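Local coordinates for formate dehydrogenase (Pyrobaculum aerophilum, PDB 1QP8), which probably reduces glyoxylate or hydroxypyruvate with NADPH, as D-isomer specific 2-hydroxyacid dehydrogenases do, at residues A244-A247 and E248-S251; V279-L282 and I283-A286. One frame throughout, in Å; residues are numbered along the deposited sequence.

Interaction 1: A244-A247 and E248-S251; sequences AKDA and EFFS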
loop_
_atom_site.group_PDB
_atom_site.type_symbol
_atom_site.label_atom_id
_atom_site.label_comp_id
_atom_site.label_asym_id
_atom_site.label_seq_id
_atom_site.Cartn_x
_atom_site.Cartn_y
_atom_site.Cartn_z
ATOM N N ALA A 244 -14.306 22.349 3.585
ATOM C CA ALA A 244 -13.837 23.722 3.662
ATOM C C ALA A 244 -13.489 24.052 5.111
ATOM O O ALA A 244 -12.500 24.722 5.376
ATOM C CB ALA A 244 -14.913 24.662 3.160
ATOM N N LYS A 245 -14.293 23.544 6.040
ATOM C CA LYS A 245 -14.087 23.795 7.455
ATOM C C LYS A 245 -12.762 23.281 7.991
ATOM O O LYS A 245 -12.225 23.842 8.952
ATOM C CB LYS A 245 -15.231 23.192 8.258
ATOM C CG LYS A 245 -16.564 23.834 7.989
ATOM C CD LYS A 245 -17.655 23.139 8.776
ATOM C CE LYS A 245 -19.034 23.681 8.399
ATOM N NZ LYS A 245 -20.164 22.920 9.025
ATOM N N ASP A 246 -12.236 22.222 7.379
ATOM C CA ASP A 246 -10.965 21.640 7.806
ATOM C C ASP A 246 -9.797 22.022 6.894
ATOM O O ASP A 246 -8.733 21.396 6.915
ATOM C CB ASP A 246 -11.089 20.120 7.870
ATOM C CG ASP A 246 -11.982 19.655 9.012
ATOM O OD1 ASP A 246 -11.975 20.331 10.059
ATOM O OD2 ASP A 246 -12.668 18.610 8.882
ATOM N N ALA A 247 -9.997 23.067 6.103
ATOM C CA ALA A 247 -8.979 23.531 5.183
ATOM C C ALA A 247 -7.657 23.852 5.867
ATOM O O ALA A 247 -6.593 23.737 5.257
ATOM C CB ALA A 247 -9.482 24.742 4.463
ATOM N N GLU A 248 -7.702 24.268 7.124
ATOM C CA GLU A 248 -6.456 24.576 7.800
ATOM C C GLU A 248 -5.570 23.348 7.941
ATOM O O GLU A 248 -4.377 23.467 8.217
ATOM C CB GLU A 248 -6.709 25.177 9.172
ATOM C CG GLU A 248 -7.597 24.371 10.074
ATOM C CD GLU A 248 -7.971 25.170 11.305
ATOM O OE1 GLU A 248 -7.078 25.444 12.136
ATOM O OE2 GLU A 248 -9.155 25.546 11.432
ATOM N N PHE A 249 -6.146 22.162 7.762
ATOM C CA PHE A 249 -5.354 20.951 7.857
ATOM C C PHE A 249 -4.689 20.698 6.520
ATOM O O PHE A 249 -3.500 20.379 6.452
ATOM C CB PHE A 249 -6.221 19.739 8.218
ATOM C CG PHE A 249 -6.448 19.562 9.706
ATOM C CD1 PHE A 249 -7.506 20.194 10.350
ATOM C CD2 PHE A 249 -5.583 18.780 10.462
ATOM C CE1 PHE A 249 -7.692 20.051 11.720
ATOM C CE2 PHE A 249 -5.765 18.635 11.832
ATOM C CZ PHE A 249 -6.818 19.272 12.459
ATOM N N PHE A 250 -5.461 20.869 5.455
ATOM C CA PHE A 250 -4.970 20.625 4.107
ATOM C C PHE A 250 -3.768 21.486 3.702
ATOM O O PHE A 250 -2.993 21.110 2.814
ATOM C CB PHE A 250 -6.121 20.806 3.118
ATOM C CG PHE A 250 -7.391 20.114 3.546
ATOM C CD1 PHE A 250 -8.638 20.666 3.250
ATOM C CD2 PHE A 250 -7.341 18.948 4.309
ATOM C CE1 PHE A 250 -9.806 20.078 3.716
ATOM C CE2 PHE A 250 -8.500 18.359 4.777
ATOM C CZ PHE A 250 -9.744 18.924 4.485
ATOM N N SER A 251 -3.597 22.629 4.356
ATOM C CA SER A 251 -2.484 23.507 4.025
ATOM C C SER A 251 -1.241 23.161 4.836
ATOM O O SER A 251 -0.194 23.821 4.710
ATOM C CB SER A 251 -2.857 24.957 4.284
ATOM O OG SER A 251 -3.119 25.128 5.660
#
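The ring of Phe250 folds back along the preceding turn and lays one face over the carbonyl oxygen of Asp246, which stands 3.4 Å above the ring plane, over the ring centre. This is the start of a short helix, 247-250, in the Rossmann-type NAD-binding domain, between strands 231-234 and 255-257, with Asp246 at the N-cap position. With CG beside the backbone N (chi1 -46°), the Phe250 side chain leans toward the start of the turn, bringing CZ within 3.8 Å of Asp246 CB, while CD1 lies 3.5 Å from the CA of Ala247. The same carbonyl oxygen accepts a hydrogen bond from Phe249 N, 2.8 Å from Asp246 O, at an N-H...O angle of 158°; the donor stands well above the carbonyl plane. Asp246 O also lies in the plane of the Phe249 ring, at its edge, so the two phenylalanines meet one oxygen in different ways, one by an edge and the other by a face.

The Asp246 carboxylate makes no capping bond and is held from outside the turn: OD1 forms a salt bridge with Arg217 and OD2 accepts the backbone N-H of Gly239. Arg217 also pairs with Glu248, and one guanidinium thus ties two acids of the turn to helix 217-226, which probably eases the repulsion between them. Phe250 meets Trp237 edge-to-face and packs on Met108 of the second subunit. At the far end of the turn, Ser251 N reaches Ala247 O at 3.3 Å in a weak, bent hydrogen bond.

Interaction 2: V279-L282 and I283-A286; sequences VRNL and ITYA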
loop_
_atom_site.group_PDB
_atom_site.type_symbol
_atom_site.label_atom_id
_atom_site.label_comp_id
_atom_site.label_asym_id
_atom_site.label_seq_id
_atom_site.Cartn_x
_atom_site.Cartn_y
_atom_site.Cartn_z
ATOM N N VAL A 279 -30.136 -4.807 1.563
ATOM C CA VAL A 279 -31.391 -5.388 1.138
ATOM C C VAL A 279 -31.456 -6.833 1.586
ATOM O O VAL A 279 -32.537 -7.348 1.876
ATOM C CB VAL A 279 -31.568 -5.307 -0.390
ATOM C CG1 VAL A 279 -32.806 -6.067 -0.808
ATOM C CG2 VAL A 279 -31.714 -3.866 -0.820
ATOM N N ARG A 280 -30.307 -7.495 1.662
ATOM C CA ARG A 280 -30.330 -8.889 2.104
ATOM C C ARG A 280 -30.616 -9.006 3.590
ATOM O O ARG A 280 -31.319 -9.913 4.023
ATOM C CB ARG A 280 -29.024 -9.601 1.760
ATOM C CG ARG A 280 -28.763 -9.606 0.270
ATOM C CD ARG A 280 -27.813 -10.699 -0.174
ATOM N NE ARG A 280 -27.262 -10.386 -1.491
ATOM C CZ ARG A 280 -26.233 -9.567 -1.690
ATOM N NH1 ARG A 280 -25.634 -8.986 -0.657
ATOM N NH2 ARG A 280 -25.817 -9.310 -2.925
ATOM N N ASN A 281 -30.104 -8.064 4.369
ATOM C CA ASN A 281 -30.292 -8.108 5.805
ATOM C C ASN A 281 -31.723 -7.775 6.175
ATOM O O ASN A 281 -32.294 -8.307 7.135
ATOM C CB ASN A 281 -29.348 -7.122 6.472
ATOM C CG ASN A 281 -29.214 -7.371 7.957
ATOM O OD1 ASN A 281 -28.889 -8.482 8.377
ATOM N ND2 ASN A 281 -29.465 -6.342 8.761
ATOM N N LEU A 282 -32.299 -6.885 5.393
ATOM C CA LEU A 282 -33.647 -6.435 5.622
ATOM C C LEU A 282 -34.613 -7.580 5.354
ATOM O O LEU A 282 -35.598 -7.768 6.072
ATOM C CB LEU A 282 -33.897 -5.256 4.697
ATOM C CG LEU A 282 -35.178 -4.454 4.722
ATOM C CD1 LEU A 282 -35.658 -4.342 6.126
ATOM C CD2 LEU A 282 -34.908 -3.074 4.098
ATOM N N ILE A 283 -34.309 -8.364 4.327
ATOM C CA ILE A 283 -35.151 -9.485 3.951
ATOM C C ILE A 283 -35.130 -10.585 4.999
ATOM O O ILE A 283 -36.167 -11.212 5.260
ATOM C CB ILE A 283 -34.726 -10.048 2.586
ATOM C CG1 ILE A 283 -35.016 -9.008 1.508
ATOM C CG2 ILE A 283 -35.476 -11.323 2.282
ATOM C CD1 ILE A 283 -34.472 -9.365 0.163
ATOM N N THR A 284 -33.962 -10.835 5.600
ATOM C CA THR A 284 -33.910 -11.867 6.627
ATOM C C THR A 284 -34.706 -11.369 7.821
ATOM O O THR A 284 -35.272 -12.154 8.576
ATOM C CB THR A 284 -32.479 -12.226 7.078
ATOM O OG1 THR A 284 -32.392 -12.086 8.501
ATOM C CG2 THR A 284 -31.442 -11.364 6.378
ATOM N N TYR A 285 -34.753 -10.058 7.996
ATOM C CA TYR A 285 -35.553 -9.523 9.074
ATOM C C TYR A 285 -37.002 -9.804 8.686
ATOM O O TYR A 285 -37.788 -10.319 9.477
ATOM C CB TYR A 285 -35.375 -8.021 9.204
ATOM C CG TYR A 285 -36.522 -7.391 9.955
ATOM C CD1 TYR A 285 -36.570 -7.429 11.347
ATOM C CD2 TYR A 285 -37.590 -6.809 9.269
ATOM C CE1 TYR A 285 -37.650 -6.910 12.040
ATOM C CE2 TYR A 285 -38.671 -6.290 9.945
ATOM C CZ TYR A 285 -38.698 -6.342 11.333
ATOM O OH TYR A 285 -39.770 -5.824 12.018
ATOM N N ALA A 286 -37.345 -9.456 7.452
ATOM C CA ALA A 286 -38.697 -9.650 6.941
ATOM C C ALA A 286 -39.171 -11.095 7.038
ATOM O O ALA A 286 -40.314 -11.354 7.389
ATOM C CB ALA A 286 -38.773 -9.183 5.496
#
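Ile283 lies alongside the turn before it and touches Val279 with its longer branch: CD1 comes to 3.8 Å from Val279 CG1, the two side chains crossing at a slant. CG1 of Ile283 sits beside its own backbone N (chi1 -67°) and the chain runs on extended, which carries the terminal methyl back along the helix, over the carbonyl of Val279, to the valine. That carbonyl oxygen takes the backbone N-H of Ile283, with 3.2 Å between Ile283 N and Val279 O and the donor tilted from the carbonyl plane. Outside the helix, Val279 packs on Ala13 and Leu17 and Ile283 on Glu16, so the pair faces helix 11-18. An alanine in place of Ile283 would lack the branch that reaches Val279 CG1 and would probably open a gap between this turn and helix 11-18.

Leu282 joins the next pair. Its CG stands beside its own carbonyl carbon (chi1 -176°), on the side of the following turn, and CD1 comes to a loose 4.4 Å from Tyr285 CD2. The carbonyl oxygen of Leu282 lies in the plane of the tyrosine ring, at its edge, and accepts the N-H of Ala286 at 2.8 Å from N to O. Phe53 touches Leu282 and stacks on the tyrosine ring. Asn281 supplies the backbone acceptor for Tyr285 N, at 3.1 Å from Asn281 O, while its amide is engaged outside the helix, with Arg292 N through OD1 and Gln55 OE1 through ND2. Spacings of three and four residues between side chains, with i to i+4 backbone bonds beneath them, are the signature of an alpha-helix, here the closing turns of helix 268-286.

Overall arrangement
The two interactions lie on opposite sides of the chain's centre, with their own centres about 40 Å apart and nearest atoms about 30 Å apart. Interaction 1 comes first along the chain, in the NAD-binding domain between the strands 231-234 and 255-257 of the six-stranded parallel sheet. After the last of these strands the chain enters helix 268-286, whose final turns form interaction 2 against helix 11-18 near the N-terminus. Each has a side chain about 12 Å from the bound NADPH, Asp246 in one and Asn281 in the other, so neither touches the cofactor: interaction 1 belongs to the packing of the NAD-binding domain and the subunit interface, interaction 2 to the joining of the chain's two ends.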